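PDB 5MZ8: ALDH21) from Physcomitrella patens subsp. patens, which probably catalyses the NADP(+)-dependent, non-phosphorylating oxidation of D-glyceraldehyde 3-phosphate to 3-phosphoglycerate, as a member of the aldehyde dehydrogenase family. Local coordinates for residues F209-A214 with F239-V244; Y327-L332 with Y423-F428; K376-K381 with I406-R411. All coordinates share one frame; numbering follows the deposited sequence.

In the fold
Contact 1 lies on the opposite side of the chain's centre from contact 2, their centres about 47 Å apart; contact 3 is about 38 Å from contact 1, centre to centre. Contact 1 belongs to the sheet that carries the cofactor site: it holds K212, which binds NADP(+), and L211 packs on S186, another NADP(+) residue. Contacts 2 and 3 are neighbours, with centres about 21 Å apart, and 376-381 and 406-411 both fall within the chain between 327-332 and 423-428. R411 joins them, its CD 3.2 Å from OH of Y423. From contact 3 the NADP(+) residue E414 is close in sequence, its side chain about 10 Å from that of N409.

Contact 1: residues F209-A214 with F239-V244; sequences FVLKPA and FSILPV
F209 lays its ring beside F239, whose CB sits over one face, 3.8 Å from the ring centroid, in a CH-pi contact. Further along the same face of the sheet, L211 CD2 fits against both CG1 and CG2 of I241, and CG2 meets P213 CG at 3.8 Å. This is the tight side, closed by helices 193-205 and 219-229. On the other face V210 CG1 touches L242 CD1 under helix 75-93, while S240 OG is held by the backbone N of A45. The parallel backbones are tied by S240 N to F209 O, a bent bond, by L211 N to S240 O at 2.7 Å and nearly straight (173°), and by L242 N to L211 O. The looser side is at K212, partly exposed and ending at a bridging water: with CG anti to the backbone N (chi1 -173°) it runs across V244, its CE 3.7 Å from V244 CG2, then bends at chi4, and NZ meets the water at 2.8 Å. That water also takes the N-H of V244 and donates to P213 O, just past the strands. A methionine in place of K212 would probably leave this water without its charged donor and take an amine from the NADP(+) site. The pairing closes the beta-alpha-beta unit 209-212, 219-229, 239-241 of the Rossmann-type cofactor domain of aldehyde dehydrogenases.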
ATOM      1  N   PHE A 209     -17.057   5.279 -22.677  1.00 27.08           N
ATOM      2  CA  PHE A 209     -16.346   6.432 -23.217  1.00 25.79           C
ATOM      3  C   PHE A 209     -16.756   6.827 -24.626  1.00 28.25           C
ATOM      4  O   PHE A 209     -17.206   5.988 -25.406  1.00 27.30           O
ATOM      5  CB  PHE A 209     -14.823   6.197 -23.165  1.00 26.88           C
ATOM      6  CG  PHE A 209     -14.319   5.059 -24.026  1.00 28.58           C
ATOM      7  CD1 PHE A 209     -13.963   5.273 -25.357  1.00 31.74           C
ATOM      8  CD2 PHE A 209     -14.162   3.779 -23.495  1.00 31.43           C
ATOM      9  CE1 PHE A 209     -13.499   4.219 -26.156  1.00 32.89           C
ATOM     10  CE2 PHE A 209     -13.690   2.725 -24.287  1.00 34.86           C
ATOM     11  CZ  PHE A 209     -13.342   2.956 -25.610  1.00 33.33           C
ATOM     12  N   VAL A 210     -16.541   8.104 -24.964  1.00 24.28           N
ATOM     13  CA  VAL A 210     -16.750   8.657 -26.308  1.00 22.93           C
ATOM     14  C   VAL A 210     -15.398   9.290 -26.674  1.00 26.35           C
ATOM     15  O   VAL A 210     -14.939  10.204 -25.985  1.00 26.05           O
ATOM     16  CB  VAL A 210     -17.951   9.635 -26.426  1.00 26.22           C
ATOM     17  CG1 VAL A 210     -18.198  10.002 -27.884  1.00 26.34           C
ATOM     18  CG2 VAL A 210     -19.221   9.034 -25.824  1.00 25.92           C
ATOM     19  N   LEU A 211     -14.710   8.714 -27.659  1.00 23.86           N
ATOM     20  CA  LEU A 211     -13.390   9.179 -28.073  1.00 24.67           C
ATOM     21  C   LEU A 211     -13.426   9.988 -29.367  1.00 30.61           C
ATOM     22  O   LEU A 211     -13.970   9.546 -30.389  1.00 28.57           O
ATOM     23  CB  LEU A 211     -12.401   7.982 -28.198  1.00 24.87           C
ATOM     24  CG  LEU A 211     -11.108   8.178 -29.012  1.00 28.58           C
ATOM     25  CD1 LEU A 211     -10.069   8.980 -28.244  1.00 27.97           C
ATOM     26  CD2 LEU A 211     -10.526   6.855 -29.393  1.00 31.47           C
ATOM     27  N   LYS A 212     -12.799  11.168 -29.307  1.00 28.44           N
ATOM     28  CA  LYS A 212     -12.603  12.030 -30.452  1.00 28.37           C
ATOM     29  C   LYS A 212     -11.156  11.806 -30.903  1.00 30.18           C
ATOM     30  O   LYS A 212     -10.241  12.362 -30.298  1.00 29.89           O
ATOM     31  CB  LYS A 212     -12.837  13.520 -30.103  1.00 30.08           C
ATOM     32  CG  LYS A 212     -12.808  14.410 -31.351  1.00 32.34           C
ATOM     33  CD  LYS A 212     -12.444  15.858 -31.029  1.00 33.01           C
ATOM     34  CE  LYS A 212     -12.145  16.681 -32.258  1.00 40.62           C
ATOM     35  NZ  LYS A 212     -10.861  16.305 -32.912  1.00 55.86           N
ATOM     36  N   PRO A 213     -10.899  10.999 -31.940  1.00 27.12           N
ATOM     37  CA  PRO A 213      -9.507  10.862 -32.398  1.00 27.19           C
ATOM     38  C   PRO A 213      -9.081  12.089 -33.203  1.00 31.95           C
ATOM     39  O   PRO A 213      -9.949  12.802 -33.719  1.00 31.58           O
ATOM     40  CB  PRO A 213      -9.546   9.599 -33.276  1.00 29.04           C
ATOM     41  CG  PRO A 213     -10.927   9.526 -33.786  1.00 33.31           C
ATOM     42  CD  PRO A 213     -11.835  10.234 -32.798  1.00 28.80           C
ATOM     43  N   ALA A 214      -7.757  12.332 -33.335  1.00 28.91           N
ATOM     44  CA  ALA A 214      -7.259  13.453 -34.140  1.00 29.21           C
ATOM     45  C   ALA A 214      -7.676  13.199 -35.596  1.00 36.74           C
ATOM     46  O   ALA A 214      -7.605  12.058 -36.068  1.00 36.34           O
ATOM     47  CB  ALA A 214      -5.750  13.559 -34.030  1.00 29.49           C
ATOM     48  N   PHE A 239     -18.740   2.102 -25.938  1.00 30.16           N
ATOM     49  CA  PHE A 239     -17.773   2.924 -26.654  1.00 29.61           C
ATOM     50  C   PHE A 239     -18.321   3.541 -27.942  1.00 33.72           C
ATOM     51  O   PHE A 239     -19.216   2.989 -28.598  1.00 33.81           O
ATOM     52  CB  PHE A 239     -16.465   2.157 -26.912  1.00 30.34           C
ATOM     53  CG  PHE A 239     -16.501   1.233 -28.103  1.00 31.27           C
ATOM     54  CD1 PHE A 239     -17.033  -0.051 -27.995  1.00 32.89           C
ATOM     55  CD2 PHE A 239     -15.980   1.634 -29.335  1.00 31.49           C
ATOM     56  CE1 PHE A 239     -17.080  -0.897 -29.103  1.00 33.06           C
ATOM     57  CE2 PHE A 239     -16.023   0.779 -30.440  1.00 33.20           C
ATOM     58  CZ  PHE A 239     -16.571  -0.474 -30.318  1.00 31.44           C
ATOM     59  N   SER A 240     -17.755   4.709 -28.275  1.00 30.12           N
ATOM     60  CA  SER A 240     -17.977   5.457 -29.502  1.00 30.07           C
ATOM     61  C   SER A 240     -16.653   6.121 -29.875  1.00 32.84           C
ATOM     62  O   SER A 240     -15.997   6.696 -29.007  1.00 32.11           O
ATOM     63  CB  SER A 240     -19.083   6.498 -29.332  1.00 33.18           C
ATOM     64  OG  SER A 240     -20.370   5.902 -29.369  1.00 37.23           O
ATOM     65  N   ILE A 241     -16.223   5.965 -31.133  1.00 29.04           N
ATOM     66  CA  ILE A 241     -15.003   6.578 -31.686  1.00 29.10           C
ATOM     67  C   ILE A 241     -15.468   7.335 -32.911  1.00 33.67           C
ATOM     68  O   ILE A 241     -15.875   6.732 -33.919  1.00 30.46           O
ATOM     69  CB  ILE A 241     -13.825   5.590 -31.942  1.00 32.22           C
ATOM     70  CG1 ILE A 241     -13.450   4.834 -30.640  1.00 32.05           C
ATOM     71  CG2 ILE A 241     -12.600   6.318 -32.535  1.00 30.24           C
ATOM     72  CD1 ILE A 241     -13.051   3.435 -30.880  1.00 38.35           C
ATOM     73  N   LEU A 242     -15.531   8.672 -32.746  1.00 32.65           N
ATOM     74  CA  LEU A 242     -16.064   9.590 -33.731  1.00 33.82           C
ATOM     75  C   LEU A 242     -15.127  10.726 -34.119  1.00 39.56           C
ATOM     76  O   LEU A 242     -15.024  11.706 -33.377  1.00 38.30           O
ATOM     77  CB  LEU A 242     -17.399  10.199 -33.238  1.00 34.21           C
ATOM     78  CG  LEU A 242     -18.408   9.270 -32.578  1.00 39.15           C
ATOM     79  CD1 LEU A 242     -19.203  10.008 -31.558  1.00 39.54           C
ATOM     80  CD2 LEU A 242     -19.301   8.594 -33.608  1.00 40.46           C
ATOM     81  N   PRO A 243     -14.511  10.683 -35.319  1.00 38.16           N
ATOM     82  CA  PRO A 243     -13.776  11.865 -35.799  1.00 38.35           C
ATOM     83  C   PRO A 243     -14.846  12.943 -36.057  1.00 40.91           C
ATOM     84  O   PRO A 243     -15.908  12.655 -36.626  1.00 40.46           O
ATOM     85  CB  PRO A 243     -13.121  11.375 -37.106  1.00 40.57           C
ATOM     86  CG  PRO A 243     -13.259   9.869 -37.080  1.00 44.70           C
ATOM     87  CD  PRO A 243     -14.542   9.632 -36.349  1.00 40.04           C
ATOM     88  N   VAL A 244     -14.654  14.131 -35.499  1.00 36.67           N
ATOM     89  CA  VAL A 244     -15.683  15.160 -35.640  1.00 36.29           C
ATOM     90  C   VAL A 244     -15.128  16.439 -36.253  1.00 42.10           C
ATOM     91  O   VAL A 244     -13.941  16.772 -36.077  1.00 41.02           O
ATOM     92  CB  VAL A 244     -16.489  15.440 -34.325  1.00 38.87           C
ATOM     93  CG1 VAL A 244     -17.146  14.179 -33.778  1.00 38.10           C
ATOM     94  CG2 VAL A 244     -15.641  16.108 -33.252  1.00 38.05           C
TER
HETATM   95  O   HOH W   1     -11.788  14.419 -34.782  1.00 30.28           O

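Contact 2: residues Y327-L332 with Y423-F428; sequences YVHERL and YKYSDF
Y327 and Y423 share one first torsion, CG anti to the carbonyl carbon (chi1 -59° and -58°), which sends both rings the same way from neighbouring strands. Their planes are near parallel but slid apart, with centroids 5.2 Å from each other, and the touching is done by Y327 CE1 against Y423 CD2 at 3.6 Å. Y425 is turned differently: its CG stands between the backbone N and the carbonyl carbon, which folds the ring back across the adjoining strand. There H329 CA rests over one face, 3.9 Å from the ring centroid, as a CH-pi contact. The H329 side chain crosses that of Y425 at about a right angle, and with the ring planes at 73° the imidazole turns its edge to that same face in an offset edge-to-face pair, CD2 lying 3.7 Å from Y425 CE1. Y425 OH is bound to D295, so the ring is fixed at its far end too. Three backbone bonds hold the parallel strands: V328 N to Y423 O, Y425 N to V328 O, and E330 N to Y425 O at 2.9 Å. The aliphatic part of K424 lies along E330, CG to CA 3.8 Å. Strand 323-329 runs between 419-425 and 290-294 in the larger sheet; helix 428-436 packs on Y327 and Y425, and helix 333-346 on the opposite face, against V328 and K424.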
ATOM      1  N   TYR A 327      22.498  20.455 -22.207  1.00 28.37           N
ATOM      2  CA  TYR A 327      23.473  21.141 -21.363  1.00 28.21           C
ATOM      3  C   TYR A 327      24.622  20.188 -21.093  1.00 31.83           C
ATOM      4  O   TYR A 327      24.412  19.124 -20.519  1.00 31.14           O
ATOM      5  CB  TYR A 327      22.806  21.640 -20.044  1.00 28.72           C
ATOM      6  CG  TYR A 327      21.661  22.594 -20.315  1.00 28.72           C
ATOM      7  CD1 TYR A 327      21.891  23.961 -20.488  1.00 30.77           C
ATOM      8  CD2 TYR A 327      20.357  22.123 -20.473  1.00 27.43           C
ATOM      9  CE1 TYR A 327      20.850  24.836 -20.801  1.00 30.53           C
ATOM     10  CE2 TYR A 327      19.314  22.983 -20.799  1.00 27.72           C
ATOM     11  CZ  TYR A 327      19.566  24.340 -20.965  1.00 34.95           C
ATOM     12  OH  TYR A 327      18.545  25.199 -21.270  1.00 32.18           O
ATOM     13  N   VAL A 328      25.821  20.536 -21.578  1.00 27.76           N
ATOM     14  CA  VAL A 328      27.018  19.697 -21.441  1.00 27.49           C
ATOM     15  C   VAL A 328      28.079  20.416 -20.598  1.00 30.79           C
ATOM     16  O   VAL A 328      28.308  21.603 -20.799  1.00 29.10           O
ATOM     17  CB  VAL A 328      27.590  19.263 -22.824  1.00 31.08           C
ATOM     18  CG1 VAL A 328      28.734  18.275 -22.654  1.00 31.26           C
ATOM     19  CG2 VAL A 328      26.505  18.669 -23.717  1.00 30.36           C
ATOM     20  N   HIS A 329      28.720  19.693 -19.661  1.00 29.07           N
ATOM     21  CA  HIS A 329      29.757  20.286 -18.826  1.00 30.50           C
ATOM     22  C   HIS A 329      30.968  20.682 -19.687  1.00 36.62           C
ATOM     23  O   HIS A 329      31.358  19.938 -20.601  1.00 36.07           O
ATOM     24  CB  HIS A 329      30.144  19.383 -17.638  1.00 31.15           C
ATOM     25  CG  HIS A 329      31.176  19.996 -16.735  1.00 35.26           C
ATOM     26  ND1 HIS A 329      32.524  19.765 -16.922  1.00 37.92           N
ATOM     27  CD2 HIS A 329      31.025  20.859 -15.707  1.00 36.95           C
ATOM     28  CE1 HIS A 329      33.144  20.461 -15.985  1.00 37.27           C
ATOM     29  NE2 HIS A 329      32.284  21.137 -15.233  1.00 37.27           N
ATOM     30  N   GLU A 330      31.497  21.899 -19.423  1.00 33.59           N
ATOM     31  CA  GLU A 330      32.642  22.545 -20.055  0.50 33.92           C
ATOM     32  C   GLU A 330      33.799  21.586 -20.364  1.00 38.88           C
ATOM     33  O   GLU A 330      34.371  21.672 -21.446  1.00 39.85           O
ATOM     34  CB  GLU A 330      33.073  23.734 -19.180  1.00 35.87           C
ATOM     35  CG  GLU A 330      34.561  23.986 -19.031  1.00 51.90           C
ATOM     36  CD  GLU A 330      35.003  24.133 -17.589  1.00 84.95           C
ATOM     37  OE1 GLU A 330      35.651  23.193 -17.072  1.00 89.17           O
ATOM     38  OE2 GLU A 330      34.694  25.177 -16.971  1.00 80.00           O
ATOM     39  N   ARG A 331      34.102  20.639 -19.458  1.00 35.41           N
ATOM     40  CA  ARG A 331      35.200  19.690 -19.653  1.00 35.31           C
ATOM     41  C   ARG A 331      34.908  18.643 -20.745  1.00 38.56           C
ATOM     42  O   ARG A 331      35.852  18.119 -21.342  1.00 38.71           O
ATOM     43  CB  ARG A 331      35.614  19.035 -18.309  1.00 34.31           C
ATOM     44  CG  ARG A 331      34.978  17.676 -18.001  1.00 42.35           C
ATOM     45  CD  ARG A 331      35.037  17.275 -16.532  1.00 41.07           C
ATOM     46  NE  ARG A 331      34.553  15.906 -16.334  1.00 35.39           N
ATOM     47  CZ  ARG A 331      33.291  15.566 -16.076  1.00 45.61           C
ATOM     48  NH1 ARG A 331      32.349  16.494 -15.990  1.00 32.96           N
ATOM     49  NH2 ARG A 331      32.961  14.297 -15.919  1.00 41.98           N
ATOM     50  N   LEU A 332      33.609  18.346 -20.994  1.00 32.99           N
ATOM     51  CA  LEU A 332      33.130  17.339 -21.946  1.00 31.99           C
ATOM     52  C   LEU A 332      32.604  17.932 -23.246  1.00 35.22           C
ATOM     53  O   LEU A 332      32.433  17.198 -24.223  1.00 33.91           O
ATOM     54  CB  LEU A 332      31.978  16.531 -21.306  1.00 31.22           C
ATOM     55  CG  LEU A 332      32.183  15.891 -19.923  1.00 34.03           C
ATOM     56  CD1 LEU A 332      30.918  15.209 -19.476  1.00 33.13           C
ATOM     57  CD2 LEU A 332      33.322  14.885 -19.930  1.00 35.03           C
ATOM     58  N   TYR A 423      24.088  23.834 -25.300  1.00 32.95           N
ATOM     59  CA  TYR A 423      24.624  24.810 -24.360  1.00 31.64           C
ATOM     60  C   TYR A 423      25.721  24.173 -23.522  1.00 34.94           C
ATOM     61  O   TYR A 423      25.713  22.961 -23.290  1.00 33.42           O
ATOM     62  CB  TYR A 423      23.523  25.335 -23.426  1.00 32.07           C
ATOM     63  CG  TYR A 423      22.348  25.985 -24.123  1.00 33.03           C
ATOM     64  CD1 TYR A 423      22.400  27.318 -24.527  1.00 34.92           C
ATOM     65  CD2 TYR A 423      21.161  25.289 -24.324  1.00 32.96           C
ATOM     66  CE1 TYR A 423      21.308  27.933 -25.138  1.00 35.04           C
ATOM     67  CE2 TYR A 423      20.053  25.901 -24.910  1.00 32.97           C
ATOM     68  CZ  TYR A 423      20.137  27.220 -25.325  1.00 38.80           C
ATOM     69  OH  TYR A 423      19.069  27.824 -25.938  1.00 37.65           O
ATOM     70  N   LYS A 424      26.647  25.005 -23.052  1.00 31.88           N
ATOM     71  CA  LYS A 424      27.756  24.637 -22.179  1.00 31.63           C
ATOM     72  C   LYS A 424      27.456  25.183 -20.787  1.00 35.36           C
ATOM     73  O   LYS A 424      26.777  26.205 -20.669  1.00 35.42           O
ATOM     74  CB  LYS A 424      29.061  25.263 -22.714  1.00 33.93           C
ATOM     75  CG  LYS A 424      30.338  24.743 -22.059  1.00 37.36           C
ATOM     76  CD  LYS A 424      31.596  25.128 -22.829  1.00 44.19           C
ATOM     77  CE  LYS A 424      32.079  26.527 -22.558  1.00 54.32           C
ATOM     78  NZ  LYS A 424      33.311  26.816 -23.332  1.00 61.73           N
ATOM     79  N   TYR A 425      27.922  24.486 -19.730  1.00 31.35           N
ATOM     80  CA  TYR A 425      27.809  24.968 -18.344  1.00 30.30           C
ATOM     81  C   TYR A 425      29.099  24.695 -17.594  1.00 35.67           C
ATOM     82  O   TYR A 425      29.880  23.821 -17.994  1.00 34.77           O
ATOM     83  CB  TYR A 425      26.568  24.436 -17.591  1.00 29.77           C
ATOM     84  CG  TYR A 425      26.621  22.964 -17.254  1.00 31.16           C
ATOM     85  CD1 TYR A 425      27.221  22.520 -16.077  1.00 33.72           C
ATOM     86  CD2 TYR A 425      26.035  22.017 -18.087  1.00 30.81           C
ATOM     87  CE1 TYR A 425      27.292  21.164 -15.772  1.00 34.93           C
ATOM     88  CE2 TYR A 425      26.080  20.662 -17.784  1.00 30.60           C
ATOM     89  CZ  TYR A 425      26.713  20.239 -16.630  1.00 37.12           C
ATOM     90  OH  TYR A 425      26.759  18.904 -16.351  1.00 34.94           O
ATOM     91  N   SER A 426      29.329  25.455 -16.521  1.00 34.17           N
ATOM     92  CA  SER A 426      30.514  25.306 -15.690  1.00 35.50           C
ATOM     93  C   SER A 426      30.126  24.830 -14.281  1.00 40.03           C
ATOM     94  O   SER A 426      30.930  24.176 -13.620  1.00 39.51           O
ATOM     95  CB  SER A 426      31.280  26.622 -15.633  1.00 40.62           C
ATOM     96  OG  SER A 426      32.151  26.646 -14.517  1.00 54.86           O
ATOM     97  N   ASP A 427      28.906  25.181 -13.828  1.00 36.76           N
ATOM     98  CA  ASP A 427      28.379  24.826 -12.509  1.00 36.11           C
ATOM     99  C   ASP A 427      27.134  23.966 -12.652  1.00 38.88           C
ATOM    100  O   ASP A 427      26.197  24.350 -13.354  1.00 40.31           O
ATOM    101  CB  ASP A 427      28.089  26.095 -11.690  1.00 38.50           C
ATOM    102  CG  ASP A 427      27.560  25.814 -10.298  1.00 53.45           C
ATOM    103  OD1 ASP A 427      28.374  25.550  -9.400  1.00 56.77           O
ATOM    104  OD2 ASP A 427      26.332  25.810 -10.123  1.00 59.41           O
ATOM    105  N   PHE A 428      27.124  22.811 -11.975  1.00 32.83           N
ATOM    106  CA  PHE A 428      26.031  21.836 -11.997  1.00 30.60           C
ATOM    107  C   PHE A 428      24.701  22.391 -11.445  1.00 34.12           C
ATOM    108  O   PHE A 428      23.651  22.141 -12.048  1.00 33.69           O
ATOM    109  CB  PHE A 428      26.440  20.526 -11.294  1.00 30.90           C
ATOM    110  CG  PHE A 428      25.324  19.510 -11.213  1.00 31.14           C
ATOM    111  CD1 PHE A 428      24.999  18.718 -12.310  1.00 33.13           C
ATOM    112  CD2 PHE A 428      24.581  19.355 -10.041  1.00 32.02           C
ATOM    113  CE1 PHE A 428      23.954  17.790 -12.238  1.00 33.11           C
ATOM    114  CE2 PHE A 428      23.524  18.442  -9.978  1.00 33.86           C
ATOM    115  CZ  PHE A 428      23.225  17.659 -11.075  1.00 31.49           C
TER

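Contact 3: residues K376-K381 with I406-R411; sequences KEAVAK and IEANAR
E377 points its carboxylate at the first turn of helix 409-412 and grips N409 with both oxygens. OE1 takes the amide N-H of ND2 at 2.8 Å on its syn side, and OE2 takes the backbone N of N409 at 3.1 Å from above the carboxylate plane. The two side chains cross obliquely, their flat ends 89° apart, and the side-chain bond is somewhat bent. From the other face of that plane K381 NZ reaches OE2 at 2.8 Å, an i to i+4 salt bridge at the helix end. OE2 is therefore clasped between an ammonium and a backbone N-H, surroundings likely to favour the charged carboxylate. A408, at the N-cap position, has no polar side chain; the N-H of N409, the first residue of the helix, is met by E377 from another helix, whose negative charge would also suit the helix dipole. In the aldehyde dehydrogenase fold this joins the C-terminal end of helix 365-380 to the start of 409-412; the chain between them forms antiparallel strands 384-387, 391-392 and 395-402, in the sheet that also holds 419-425. K381 stretches out fully beyond CG, which brings its CD alongside A408 CA at 3.8 Å and lets NZ make a further, weak bond to E407 O. Beneath these polar groups the packing is alanine on alanine: A378 CB lies 4.0 Å from A410 CB.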
ATOM      1  N   LYS A 376      15.572  29.842 -38.369  1.00 37.72           N
ATOM      2  CA  LYS A 376      16.062  31.087 -38.967  1.00 37.63           C
ATOM      3  C   LYS A 376      16.069  32.213 -37.932  1.00 42.33           C
ATOM      4  O   LYS A 376      17.032  32.981 -37.863  1.00 42.62           O
ATOM      5  CB  LYS A 376      15.216  31.492 -40.187  1.00 39.51           C
ATOM      6  CG  LYS A 376      15.442  30.630 -41.429  1.00 50.31           C
ATOM      7  CD  LYS A 376      14.837  31.257 -42.698  1.00 61.37           C
ATOM      8  CE  LYS A 376      13.349  31.006 -42.900  1.00 73.12           C
ATOM      9  NZ  LYS A 376      12.830  31.673 -44.123  1.00 81.71           N
ATOM     10  N   GLU A 377      15.002  32.293 -37.116  1.00 38.79           N
ATOM     11  CA  GLU A 377      14.853  33.288 -36.060  1.00 39.56           C
ATOM     12  C   GLU A 377      15.920  33.095 -34.964  1.00 44.23           C
ATOM     13  O   GLU A 377      16.505  34.082 -34.515  1.00 44.57           O
ATOM     14  CB  GLU A 377      13.436  33.238 -35.474  1.00 40.36           C
ATOM     15  CG  GLU A 377      13.143  34.299 -34.422  1.00 53.88           C
ATOM     16  CD  GLU A 377      12.166  33.886 -33.340  1.00 75.73           C
ATOM     17  OE1 GLU A 377      11.180  33.178 -33.651  1.00 76.74           O
ATOM     18  OE2 GLU A 377      12.378  34.292 -32.177  1.00 67.04           O
ATOM     19  N   ALA A 378      16.176  31.833 -34.553  1.00 40.48           N
ATOM     20  CA  ALA A 378      17.168  31.474 -33.527  1.00 39.62           C
ATOM     21  C   ALA A 378      18.561  31.919 -33.958  1.00 43.93           C
ATOM     22  O   ALA A 378      19.299  32.491 -33.154  1.00 44.99           O
ATOM     23  CB  ALA A 378      17.148  29.970 -33.285  1.00 39.45           C
ATOM     24  N   VAL A 379      18.888  31.679 -35.241  1.00 39.79           N
ATOM     25  CA  VAL A 379      20.147  32.033 -35.899  1.00 40.50           C
ATOM     26  C   VAL A 379      20.290  33.558 -35.980  1.00 44.78           C
ATOM     27  O   VAL A 379      21.363  34.076 -35.659  1.00 44.82           O
ATOM     28  CB  VAL A 379      20.269  31.317 -37.280  1.00 44.07           C
ATOM     29  CG1 VAL A 379      21.340  31.958 -38.169  1.00 44.44           C
ATOM     30  CG2 VAL A 379      20.541  29.827 -37.094  1.00 43.11           C
ATOM     31  N   ALA A 380      19.194  34.268 -36.357  1.00 41.19           N
ATOM     32  CA  ALA A 380      19.137  35.741 -36.457  1.00 41.52           C
ATOM     33  C   ALA A 380      19.353  36.420 -35.106  1.00 45.78           C
ATOM     34  O   ALA A 380      19.967  37.485 -35.050  1.00 46.77           O
ATOM     35  CB  ALA A 380      17.807  36.185 -37.052  1.00 41.86           C
ATOM     36  N   LYS A 381      18.878  35.789 -34.017  1.00 41.77           N
ATOM     37  CA  LYS A 381      19.004  36.307 -32.659  1.00 40.77           C
ATOM     38  C   LYS A 381      20.344  35.933 -31.989  1.00 46.36           C
ATOM     39  O   LYS A 381      20.547  36.242 -30.813  1.00 45.73           O
ATOM     40  CB  LYS A 381      17.784  35.916 -31.804  1.00 41.09           C
ATOM     41  CG  LYS A 381      16.529  36.676 -32.222  1.00 46.79           C
ATOM     42  CD  LYS A 381      15.318  36.355 -31.380  1.00 54.85           C
ATOM     43  CE  LYS A 381      14.158  37.219 -31.809  1.00 71.96           C
ATOM     44  NZ  LYS A 381      12.904  36.854 -31.105  1.00 88.29           N
ATOM     45  N   ILE A 406      17.097  33.124 -24.831  1.00 44.42           N
ATOM     46  CA  ILE A 406      15.737  32.941 -24.302  1.00 44.85           C
ATOM     47  C   ILE A 406      14.687  33.742 -25.108  1.00 50.93           C
ATOM     48  O   ILE A 406      13.521  33.338 -25.172  1.00 51.07           O
ATOM     49  CB  ILE A 406      15.694  33.223 -22.764  1.00 48.00           C
ATOM     50  CG1 ILE A 406      14.380  32.731 -22.125  1.00 48.25           C
ATOM     51  CG2 ILE A 406      15.991  34.696 -22.410  1.00 48.60           C
ATOM     52  CD1 ILE A 406      14.430  31.341 -21.565  1.00 57.02           C
ATOM     53  N   GLU A 407      15.129  34.856 -25.741  1.00 47.50           N
ATOM     54  CA  GLU A 407      14.352  35.758 -26.598  1.00 47.04           C
ATOM     55  C   GLU A 407      13.762  35.007 -27.804  1.00 49.37           C
ATOM     56  O   GLU A 407      12.647  35.321 -28.236  1.00 49.33           O
ATOM     57  CB  GLU A 407      15.251  36.902 -27.107  1.00 48.99           C
ATOM     58  CG  GLU A 407      15.606  37.953 -26.068  1.00 59.25           C
ATOM     59  CD  GLU A 407      16.503  37.532 -24.919  1.00 78.08           C
ATOM     60  OE1 GLU A 407      17.570  36.922 -25.163  1.00 60.71           O
ATOM     61  OE2 GLU A 407      16.143  37.851 -23.763  1.00 73.73           O
ATOM     62  N   ALA A 408      14.524  34.033 -28.349  1.00 43.65           N
ATOM     63  CA  ALA A 408      14.124  33.223 -29.501  1.00 41.99           C
ATOM     64  C   ALA A 408      13.029  32.226 -29.139  1.00 43.99           C
ATOM     65  O   ALA A 408      13.054  31.672 -28.039  1.00 44.52           O
ATOM     66  CB  ALA A 408      15.327  32.506 -30.082  1.00 42.42           C
ATOM     67  N   ASN A 409      12.058  32.020 -30.056  1.00 38.68           N
ATOM     68  CA  ASN A 409      10.933  31.088 -29.890  1.00 37.74           C
ATOM     69  C   ASN A 409      11.392  29.634 -29.764  1.00 42.00           C
ATOM     70  O   ASN A 409      10.763  28.853 -29.043  1.00 42.21           O
ATOM     71  CB  ASN A 409       9.940  31.213 -31.037  1.00 36.90           C
ATOM     72  CG  ASN A 409       9.010  32.402 -30.954  1.00 59.42           C
ATOM     73  OD1 ASN A 409       8.330  32.631 -29.950  1.00 54.38           O
ATOM     74  ND2 ASN A 409       8.898  33.142 -32.043  1.00 52.62           N
ATOM     75  N   ALA A 410      12.499  29.280 -30.449  1.00 37.78           N
ATOM     76  CA  ALA A 410      13.108  27.945 -30.426  1.00 36.39           C
ATOM     77  C   ALA A 410      13.534  27.556 -29.007  1.00 38.98           C
ATOM     78  O   ALA A 410      13.415  26.389 -28.634  1.00 39.85           O
ATOM     79  CB  ALA A 410      14.303  27.900 -31.374  1.00 37.42           C
ATOM     80  N   ARG A 411      13.989  28.536 -28.206  1.00 33.03           N
ATOM     81  CA  ARG A 411      14.398  28.309 -26.826  1.00 31.57           C
ATOM     82  C   ARG A 411      13.212  28.426 -25.841  1.00 35.70           C
ATOM     83  O   ARG A 411      13.086  27.600 -24.937  1.00 34.31           O
ATOM     84  CB  ARG A 411      15.578  29.233 -26.449  1.00 28.83           C
ATOM     85  CG  ARG A 411      15.988  29.248 -24.971  1.00 28.51           C
ATOM     86  CD  ARG A 411      16.307  27.875 -24.370  1.00 19.39           C
ATOM     87  NE  ARG A 411      16.540  27.976 -22.932  1.00 29.45           N
ATOM     88  CZ  ARG A 411      15.592  27.934 -22.003  1.00 40.59           C
ATOM     89  NH1 ARG A 411      14.325  27.740 -22.345  1.00 25.44           N
ATOM     90  NH2 ARG A 411      15.906  28.058 -20.724  1.00 22.51           N
TER